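Local coordinates for lipid-transfer protein (Thermomonospora curvata, PDB 6OK1) that is a lipid-transfer protein of the thiolase superfamily whose detailed function is not established, with paired N-terminal and C-terminal thiolase-like domains, at residues A7-G12 with V227-A232; A240-A245 with L385-D390; I288-L293 with T370-T375. All blocks are in the same frame, centred on the assembly; numbering follows the deposited sequence. Where two conformers were deposited one is given.

Overall arrangement
One mixed sheet carries all three contacts. Strand 8-15 of contact 1 is the neighbour of 240-248 of contact 2, and 382-388 of contact 2 the neighbour of 371-375 of contact 3; contact centres are about 10 Å apart within each pair. All are mainly buried. Measured from contact centre to chain centre, contact 1 lies farthest out, at about 20 Å, and its small alanine interface ends at a helix start with a water and an exposed glutamate. Contact 2, at about 14 Å, is antiparallel, bulged and lined by branched side chains. Contact 3, at about 11 Å, is parallel, nested within the loop contact 2 closes, and packed by aliphatic pairs.

Contact 1 (A7-G12 with V227-A232); sequences AAAIAG and VSTERA
Ala-9 and Val-227 form an antiparallel hydrogen-bonded pair with both side chains on the same face of the sheet. Their two backbone bonds are straight: Ala-9 N gives to Val-227 O at 2.8 Å and Val-227 N to Ala-9 O at 3.0 Å. On this face the methyl of Ala-9 meets the methyl of Ala-232 (CB to CB, 3.9 Å), which reaches back from the first turn of helix 229-232. Ala-11 joins them, its CB touching Val-227 CG2 at 4.0 Å. That contact depends on the valine torsion: at chi1 -65° CG1 stands anti to the carbonyl carbon and CG2 falls between the backbone N and the carbonyl, beside Ala-11. Pro-239 covers both Ala-9 and Ala-232.

The next pair behaves differently. Ala-8 and Ser-228 approach to 4.2 Å between CA atoms, a non-hydrogen-bonded pair whose side chains diverge; both rest on Val-97 of helix 86-98. Here the chain turns into the helix. Ala-7 O accepts from Thr-229 N at 2.9 Å, the donor standing 37° out of the carbonyl plane, and also accepts a hydrogen bond from a water, which donates to Glu-230 OE1 as well. The carboxylate is poorly ordered, so this bridge is the less certain link. Thr-229 lies alongside Ala-7, but its OG1 is hydrogen-bonded to Gly-6 O.

Ser-228 OG accepts from Arg-231 N at 3.0 Å, which makes the serine the N-cap of the helix. Farther along strand 8-15, Ala-11 and Gly-12 both face Val-225. The arrangement is thus an antiparallel strand pair of the N-terminal thiolase domain, bounded by a classic beta bulge and by a serine-capped helix start.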
loop_
_atom_site.group_PDB
_atom_site.type_symbol
_atom_site.label_atom_id
_atom_site.label_comp_id
_atom_site.label_asym_id
_atom_site.label_seq_id
_atom_site.Cartn_x
_atom_site.Cartn_y
_atom_site.Cartn_z
ATOM N N ALA A 7 6.329 -22.317 -9.893
ATOM C CA ALA A 7 7.711 -21.977 -9.553
ATOM C C ALA A 7 7.907 -21.825 -8.053
ATOM O O ALA A 7 9.014 -22.053 -7.543
ATOM C CB ALA A 7 8.119 -20.690 -10.265
ATOM N N ALA A 8 6.866 -21.413 -7.337
ATOM C CA ALA A 8 6.953 -21.159 -5.911
ATOM C C ALA A 8 5.918 -21.982 -5.167
ATOM O O ALA A 8 4.933 -22.465 -5.738
ATOM C CB ALA A 8 6.716 -19.669 -5.597
ATOM N N ALA A 9 6.131 -22.111 -3.863
ATOM C CA ALA A 9 5.225 -22.896 -3.060
ATOM C C ALA A 9 5.118 -22.326 -1.647
ATOM O O ALA A 9 6.065 -21.727 -1.137
ATOM C CB ALA A 9 5.716 -24.349 -2.992
ATOM N N ILE A 10 3.990 -22.592 -0.995
ATOM C CA ILE A 10 3.825 -22.284 0.422
ATOM C C ILE A 10 4.341 -23.454 1.243
ATOM O O ILE A 10 3.837 -24.582 1.153
ATOM C CB ILE A 10 2.366 -21.971 0.779
ATOM C CG1 ILE A 10 1.875 -20.742 0.000
ATOM C CG2 ILE A 10 2.254 -21.733 2.294
ATOM C CD1 ILE A 10 0.419 -20.416 0.207
ATOM N N ALA A 11 5.341 -23.169 2.058
ATOM C CA ALA A 11 6.009 -24.163 2.867
ATOM C C ALA A 11 5.713 -24.023 4.341
ATOM O O ALA A 11 5.961 -24.967 5.094
ATOM C CB ALA A 11 7.524 -24.070 2.665
ATOM N N GLY A 12 5.206 -22.867 4.766
ATOM C CA GLY A 12 4.923 -22.632 6.163
ATOM C C GLY A 12 3.672 -21.808 6.339
ATOM O O GLY A 12 3.404 -20.891 5.554
ATOM N N VAL A 227 8.450 -19.971 -0.781
ATOM C CA VAL A 227 9.808 -20.210 -1.258
ATOM C C VAL A 227 9.723 -20.812 -2.655
ATOM O O VAL A 227 8.636 -21.107 -3.160
ATOM C CB VAL A 227 10.590 -21.155 -0.315
ATOM C CG1 VAL A 227 10.790 -20.516 1.020
ATOM C CG2 VAL A 227 9.849 -22.453 -0.161
ATOM N N SER A 228 10.885 -21.049 -3.279
ATOM C CA SER A 228 10.840 -21.777 -4.534
ATOM C C SER A 228 10.338 -23.197 -4.289
ATOM O O SER A 228 10.501 -23.770 -3.206
ATOM C CB SER A 228 12.220 -21.818 -5.197
ATOM O OG SER A 228 13.078 -22.673 -4.465
ATOM N N THR A 229 9.727 -23.781 -5.316
ATOM C CA THR A 229 9.285 -25.160 -5.190
ATOM C C THR A 229 10.466 -26.093 -4.906
ATOM O O THR A 229 10.346 -27.012 -4.087
ATOM C CB THR A 229 8.512 -25.566 -6.452
ATOM O OG1 THR A 229 7.296 -24.793 -6.525
ATOM C CG2 THR A 229 8.146 -27.028 -6.422
ATOM N N GLU A 230 11.625 -25.843 -5.529
ATOM C CA GLU A 230 12.819 -26.654 -5.260
ATOM C C GLU A 230 13.205 -26.574 -3.788
ATOM O O GLU A 230 13.465 -27.600 -3.142
ATOM C CB GLU A 230 13.991 -26.215 -6.153
ATOM C CG GLU A 230 13.818 -26.486 -7.638
ATOM C CD GLU A 230 12.809 -25.570 -8.298
ATOM O OE1 GLU A 230 12.423 -24.554 -7.683
ATOM O OE2 GLU A 230 12.404 -25.870 -9.437
ATOM N N ARG A 231 13.223 -25.355 -3.229
ATOM C CA ARG A 231 13.513 -25.189 -1.809
ATOM C C ARG A 231 12.473 -25.875 -0.939
ATOM O O ARG A 231 12.813 -26.536 0.052
ATOM C CB ARG A 231 13.583 -23.695 -1.477
ATOM C CG ARG A 231 14.178 -23.336 -0.122
ATOM C CD ARG A 231 15.447 -22.492 -0.286
ATOM N NE ARG A 231 15.805 -21.735 0.913
ATOM C CZ ARG A 231 16.155 -22.291 2.068
ATOM N NH1 ARG A 231 16.163 -23.606 2.194
ATOM N NH2 ARG A 231 16.477 -21.539 3.107
ATOM N N ALA A 232 11.186 -25.724 -1.282
ATOM C CA ALA A 232 10.131 -26.306 -0.465
ATOM C C ALA A 232 10.290 -27.816 -0.347
ATOM O O ALA A 232 9.945 -28.395 0.684
ATOM C CB ALA A 232 8.758 -25.956 -1.054
HETATM O O HOH W 1 11.244 -22.318 -8.918
#

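Contact 2 (A240-A245 with L385-D390); sequences ALIWGA and LILGAD
Leu-241 and Gly-388 open an antiparallel ladder, the axes of the short segments 240-245 and 385-388 lying at 169°, that is interrupted by a classic beta bulge within the mixed sheet of this thiolase-like chain. The backbone bonds give the evidence. Leu-241 and Gly-388 exchange two bonds, and Gly-244 O accepts from Ile-386 N at 2.8 Å with the donor 41° above the carbonyl plane. Between them Ile-386 O takes two donors, Trp-243 N at 2.9 Å, rather bent, and Gly-244 N at 3.1 Å, straighter and on a lone pair. Trp-243 and Gly-244 therefore face one residue, and the register slips by one.

Apolar contacts occupy the face bearing Ile-242, Ala-245, Leu-385 and Leu-387. Ile-242 CG1 lies beside Leu-387 CD2 at 3.8 Å, the two side chains pointing the same way, and Ala-245 CB meets Leu-385 CD2 at 3.6 Å. Helices 86-98 and 348-359 cover this face, whereas Ile-386 points to the other one, against helix 268-281.

Beyond the ladder, Leu-241 meets Asp-390 through CD1 and CD2, the side chains crossing obliquely; the carboxylate itself is salt-bridged to Arg-233. Trp-243 is in cation-pi contact with Arg-391. The edge of the Trp-243 ring meets Gly-388, CD1 lying 3.8 Å from Gly-388 CA, which is in the ring plane.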
loop_
_atom_site.group_PDB
_atom_site.type_symbol
_atom_site.label_atom_id
_atom_site.label_comp_id
_atom_site.label_asym_id
_atom_site.label_seq_id
_atom_site.Cartn_x
_atom_site.Cartn_y
_atom_site.Cartn_z
ATOM N N ALA A 240 2.905 -26.822 -0.950
ATOM C CA ALA A 240 1.641 -26.421 -1.546
ATOM C C ALA A 240 2.034 -25.526 -2.717
ATOM O O ALA A 240 2.329 -24.351 -2.537
ATOM C CB ALA A 240 0.750 -25.705 -0.536
ATOM N N LEU A 241 2.115 -26.103 -3.911
ATOM C CA LEU A 241 2.649 -25.354 -5.031
ATOM C C LEU A 241 1.647 -24.303 -5.464
ATOM O O LEU A 241 0.437 -24.545 -5.481
ATOM C CB LEU A 241 2.945 -26.282 -6.211
ATOM C CG LEU A 241 4.346 -26.907 -6.248
ATOM C CD1 LEU A 241 4.586 -27.796 -5.045
ATOM C CD2 LEU A 241 4.489 -27.696 -7.538
ATOM N N ILE A 242 2.169 -23.154 -5.862
ATOM C CA ILE A 242 1.349 -22.056 -6.347
ATOM C C ILE A 242 1.258 -22.237 -7.862
ATOM O O ILE A 242 2.064 -21.710 -8.633
ATOM C CB ILE A 242 1.923 -20.705 -5.928
ATOM C CG1 ILE A 242 1.952 -20.630 -4.394
ATOM C CG2 ILE A 242 1.085 -19.594 -6.462
ATOM C CD1 ILE A 242 2.927 -19.585 -3.843
ATOM N N TRP A 243 0.237 -22.985 -8.284
ATOM C CA TRP A 243 -0.006 -23.247 -9.700
ATOM C C TRP A 243 -0.754 -22.123 -10.395
ATOM O O TRP A 243 -0.591 -21.932 -11.608
ATOM C CB TRP A 243 -0.797 -24.534 -9.877
ATOM C CG TRP A 243 0.094 -25.719 -9.796
ATOM C CD1 TRP A 243 0.061 -26.700 -8.868
ATOM C CD2 TRP A 243 1.201 -26.019 -10.667
ATOM N NE1 TRP A 243 1.056 -27.634 -9.116
ATOM C CE2 TRP A 243 1.772 -27.231 -10.212
ATOM C CE3 TRP A 243 1.747 -25.398 -11.789
ATOM C CZ2 TRP A 243 2.864 -27.815 -10.831
ATOM C CZ3 TRP A 243 2.838 -25.993 -12.414
ATOM C CH2 TRP A 243 3.385 -27.182 -11.925
ATOM N N GLY A 244 -1.583 -21.401 -9.659
ATOM C CA GLY A 244 -2.197 -20.199 -10.167
ATOM C C GLY A 244 -2.187 -19.132 -9.098
ATOM O O GLY A 244 -2.382 -19.417 -7.910
ATOM N N ALA A 245 -1.943 -17.905 -9.525
ATOM C CA ALA A 245 -1.987 -16.747 -8.631
ATOM C C ALA A 245 -2.320 -15.551 -9.489
ATOM O O ALA A 245 -1.582 -15.255 -10.431
ATOM C CB ALA A 245 -0.648 -16.549 -7.919
ATOM N N LEU A 385 -5.978 -17.951 -5.881
ATOM C CA LEU A 385 -4.882 -18.901 -6.026
ATOM C C LEU A 385 -5.442 -20.237 -6.453
ATOM O O LEU A 385 -6.558 -20.597 -6.088
ATOM C CB LEU A 385 -4.126 -19.151 -4.726
ATOM C CG LEU A 385 -3.523 -17.914 -4.062
ATOM C CD1 LEU A 385 -3.172 -18.244 -2.649
ATOM C CD2 LEU A 385 -2.327 -17.398 -4.838
ATOM N N ILE A 386 -4.622 -21.011 -7.160
ATOM C CA ILE A 386 -4.776 -22.464 -7.154
ATOM C C ILE A 386 -3.515 -23.019 -6.511
ATOM O O ILE A 386 -2.401 -22.780 -6.998
ATOM C CB ILE A 386 -5.022 -23.051 -8.554
ATOM C CG1 ILE A 386 -6.379 -22.579 -9.098
ATOM C CG2 ILE A 386 -4.980 -24.597 -8.496
ATOM C CD1 ILE A 386 -6.642 -22.920 -10.578
ATOM N N LEU A 387 -3.692 -23.700 -5.382
ATOM C CA LEU A 387 -2.627 -24.424 -4.703
ATOM C C LEU A 387 -2.771 -25.906 -5.027
ATOM O O LEU A 387 -3.889 -26.434 -5.060
ATOM C CB LEU A 387 -2.684 -24.215 -3.188
ATOM C CG LEU A 387 -2.595 -22.764 -2.724
ATOM C CD1 LEU A 387 -2.600 -22.732 -1.222
ATOM C CD2 LEU A 387 -1.348 -22.098 -3.267
ATOM N N GLY A 388 -1.643 -26.569 -5.277
ATOM C CA GLY A 388 -1.679 -27.952 -5.712
ATOM C C GLY A 388 -0.575 -28.805 -5.124
ATOM O O GLY A 388 0.492 -28.328 -4.731
ATOM N N ALA A 389 -0.864 -30.101 -5.066
ATOM C CA ALA A 389 0.166 -31.063 -4.711
ATOM C C ALA A 389 1.335 -30.949 -5.684
ATOM O O ALA A 389 1.189 -30.504 -6.828
ATOM C CB ALA A 389 -0.397 -32.484 -4.717
ATOM N N ASP A 390 2.517 -31.307 -5.196
ATOM C CA ASP A 390 3.722 -31.225 -6.010
ATOM C C ASP A 390 3.579 -32.155 -7.208
ATOM O O ASP A 390 3.221 -33.318 -7.044
ATOM C CB ASP A 390 4.931 -31.623 -5.162
ATOM C CG ASP A 390 6.260 -31.297 -5.829
ATOM O OD1 ASP A 390 6.277 -30.936 -7.035
ATOM O OD2 ASP A 390 7.294 -31.389 -5.120
#

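Contact 3 (I288-L293 with T370-T375); sequences IGAAIL and TNVLVT
Ile-292 O has one firm donor, a weak one and a CA-H...O contact. Thr-375 N donates to it at 3.0 Å, nearly in line with the carbonyl, while a water gives the weak bond and Val-374 CA lies at 3.4 Å. A bridge by this water to Thr-375 O is doubtful. One step back, Ile-292 N reaches Leu-373 O at 2.8 Å, and Leu-373 N reaches Ala-290 O. Leu-373 thus bonds through N and O to Ala-290 and Ile-292, and Ile-292 likewise to Leu-373 and Thr-375, whereas Val-372 and Val-374 turn their backbone groups to Leu-387 and Leu-385 on the other side. This is the parallel pattern, and the short segments 290-292 and 371-375 have axes 20° apart. Before strand 290-292, Gly-289 N adds a bond to Asn-371 O at 2.9 Å.

This is the parallel edge of the C-terminal thiolase domain, with strand 290-292 outermost within the chain. The long connection between the strands includes helix 348-359, which packs back on Ile-292, Val-372 and Val-374, as in an extended beta-alpha-beta crossover. On that face Ile-292 and Val-374 lie side by side, pointing the same way, with Ile-292 CB at 4.0 Å from Val-374 CG1. The valine's CG1 is set opposite its own backbone N (chi1 -175°), which also brings this methyl close to Ile-292 O.

Toward helix 268-281 the contacts change. Ile-288 CG2 slants over Leu-373, meeting its CB at 3.9 Å, and both residues touch Tyr-278. The same isoleucine crosses Asn-371 at about a right angle, CD1 against CB; the amide ND2 of Asn-371 is hydrogen-bonded to Asp-287 O.

Leu-293 CD2 meets Thr-375 CG2 at 3.8 Å. The threonine hydroxyl sits near Leu-293 CA (OG1 to CA, 3.4 Å), and OG1 is hydrogen-bonded to both Gln-304 OE1 and Tyr-294 N.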
loop_
_atom_site.group_PDB
_atom_site.type_symbol
_atom_site.label_atom_id
_atom_site.label_comp_id
_atom_site.label_asym_id
_atom_site.label_seq_id
_atom_site.Cartn_x
_atom_site.Cartn_y
_atom_site.Cartn_z
ATOM N N ILE A 288 -10.511 -29.063 -9.939
ATOM C CA ILE A 288 -10.461 -28.483 -8.605
ATOM C C ILE A 288 -11.211 -29.390 -7.640
ATOM O O ILE A 288 -12.400 -29.666 -7.836
ATOM C CB ILE A 288 -11.074 -27.077 -8.606
ATOM C CG1 ILE A 288 -10.370 -26.198 -9.651
ATOM C CG2 ILE A 288 -11.032 -26.472 -7.211
ATOM C CD1 ILE A 288 -8.863 -25.987 -9.427
ATOM N N GLY A 289 -10.531 -29.809 -6.571
ATOM C CA GLY A 289 -11.073 -30.783 -5.643
ATOM C C GLY A 289 -11.603 -30.179 -4.358
ATOM O O GLY A 289 -12.228 -30.868 -3.554
ATOM N N ALA A 290 -11.378 -28.884 -4.158
ATOM C CA ALA A 290 -11.946 -28.185 -3.015
ATOM C C ALA A 290 -11.869 -26.691 -3.297
ATOM O O ALA A 290 -11.033 -26.251 -4.086
ATOM C CB ALA A 290 -11.195 -28.524 -1.727
ATOM N N ALA A 291 -12.732 -25.913 -2.631
ATOM C CA ALA A 291 -12.697 -24.458 -2.791
ATOM C C ALA A 291 -12.791 -23.742 -1.453
ATOM O O ALA A 291 -13.612 -24.090 -0.599
ATOM C CB ALA A 291 -13.837 -23.965 -3.687
ATOM N N ILE A 292 -11.976 -22.706 -1.296
ATOM C CA ILE A 292 -12.057 -21.806 -0.158
ATOM C C ILE A 292 -12.587 -20.496 -0.735
ATOM O O ILE A 292 -11.843 -19.772 -1.404
ATOM C CB ILE A 292 -10.698 -21.628 0.529
ATOM C CG1 ILE A 292 -10.099 -22.970 0.996
ATOM C CG2 ILE A 292 -10.818 -20.602 1.690
ATOM C CD1 ILE A 292 -10.932 -23.747 1.985
ATOM N N LEU A 293 -13.888 -20.230 -0.543
ATOM C CA LEU A 293 -14.590 -19.132 -1.202
ATOM C C LEU A 293 -14.884 -18.055 -0.168
ATOM O O LEU A 293 -15.597 -18.300 0.815
ATOM C CB LEU A 293 -15.872 -19.622 -1.884
ATOM C CG LEU A 293 -15.625 -20.647 -3.000
ATOM C CD1 LEU A 293 -16.973 -21.031 -3.634
ATOM C CD2 LEU A 293 -14.635 -20.111 -4.050
ATOM N N THR A 370 -6.028 -32.774 -4.670
ATOM C CA THR A 370 -4.865 -32.416 -5.469
ATOM C C THR A 370 -4.758 -30.910 -5.644
ATOM O O THR A 370 -3.685 -30.344 -5.433
ATOM C CB THR A 370 -4.924 -33.113 -6.832
ATOM O OG1 THR A 370 -4.901 -34.529 -6.632
ATOM C CG2 THR A 370 -3.742 -32.745 -7.691
ATOM N N ASN A 371 -5.854 -30.262 -6.049
ATOM C CA ASN A 371 -5.862 -28.837 -6.382
ATOM C C ASN A 371 -6.970 -28.121 -5.615
ATOM O O ASN A 371 -8.122 -28.577 -5.598
ATOM C CB ASN A 371 -6.070 -28.619 -7.878
ATOM C CG ASN A 371 -5.036 -29.345 -8.721
ATOM O OD1 ASN A 371 -3.843 -29.030 -8.674
ATOM N ND2 ASN A 371 -5.495 -30.307 -9.515
ATOM N N VAL A 372 -6.623 -26.994 -4.998
ATOM C CA VAL A 372 -7.554 -26.202 -4.202
ATOM C C VAL A 372 -7.590 -24.789 -4.758
ATOM O O VAL A 372 -6.544 -24.156 -4.926
ATOM C CB VAL A 372 -7.157 -26.170 -2.716
ATOM C CG1 VAL A 372 -8.189 -25.335 -1.927
ATOM C CG2 VAL A 372 -7.072 -27.567 -2.153
ATOM N N LEU A 373 -8.787 -24.275 -5.015
ATOM C CA LEU A 373 -8.938 -22.899 -5.479
ATOM C C LEU A 373 -9.338 -22.031 -4.297
ATOM O O LEU A 373 -10.250 -22.388 -3.541
ATOM C CB LEU A 373 -9.972 -22.804 -6.605
ATOM C CG LEU A 373 -9.967 -21.480 -7.382
ATOM C CD1 LEU A 373 -10.469 -21.692 -8.782
ATOM C CD2 LEU A 373 -10.808 -20.430 -6.732
ATOM N N VAL A 374 -8.637 -20.908 -4.129
ATOM C CA VAL A 374 -8.888 -19.967 -3.040
ATOM C C VAL A 374 -9.197 -18.606 -3.636
ATOM O O VAL A 374 -8.480 -18.137 -4.527
ATOM C CB VAL A 374 -7.694 -19.847 -2.077
ATOM C CG1 VAL A 374 -8.098 -18.924 -0.891
ATOM C CG2 VAL A 374 -7.242 -21.183 -1.625
ATOM N N THR A 375 -10.252 -17.963 -3.145
ATOM C CA THR A 375 -10.557 -16.594 -3.549
ATOM C C THR A 375 -10.332 -15.612 -2.414
ATOM O O THR A 375 -10.404 -15.953 -1.236
ATOM C CB THR A 375 -12.005 -16.438 -4.035
ATOM O OG1 THR A 375 -12.919 -16.773 -2.981
ATOM C CG2 THR A 375 -12.255 -17.333 -5.225
HETATM O O HOH W 2 -11.545 -17.355 0.463
#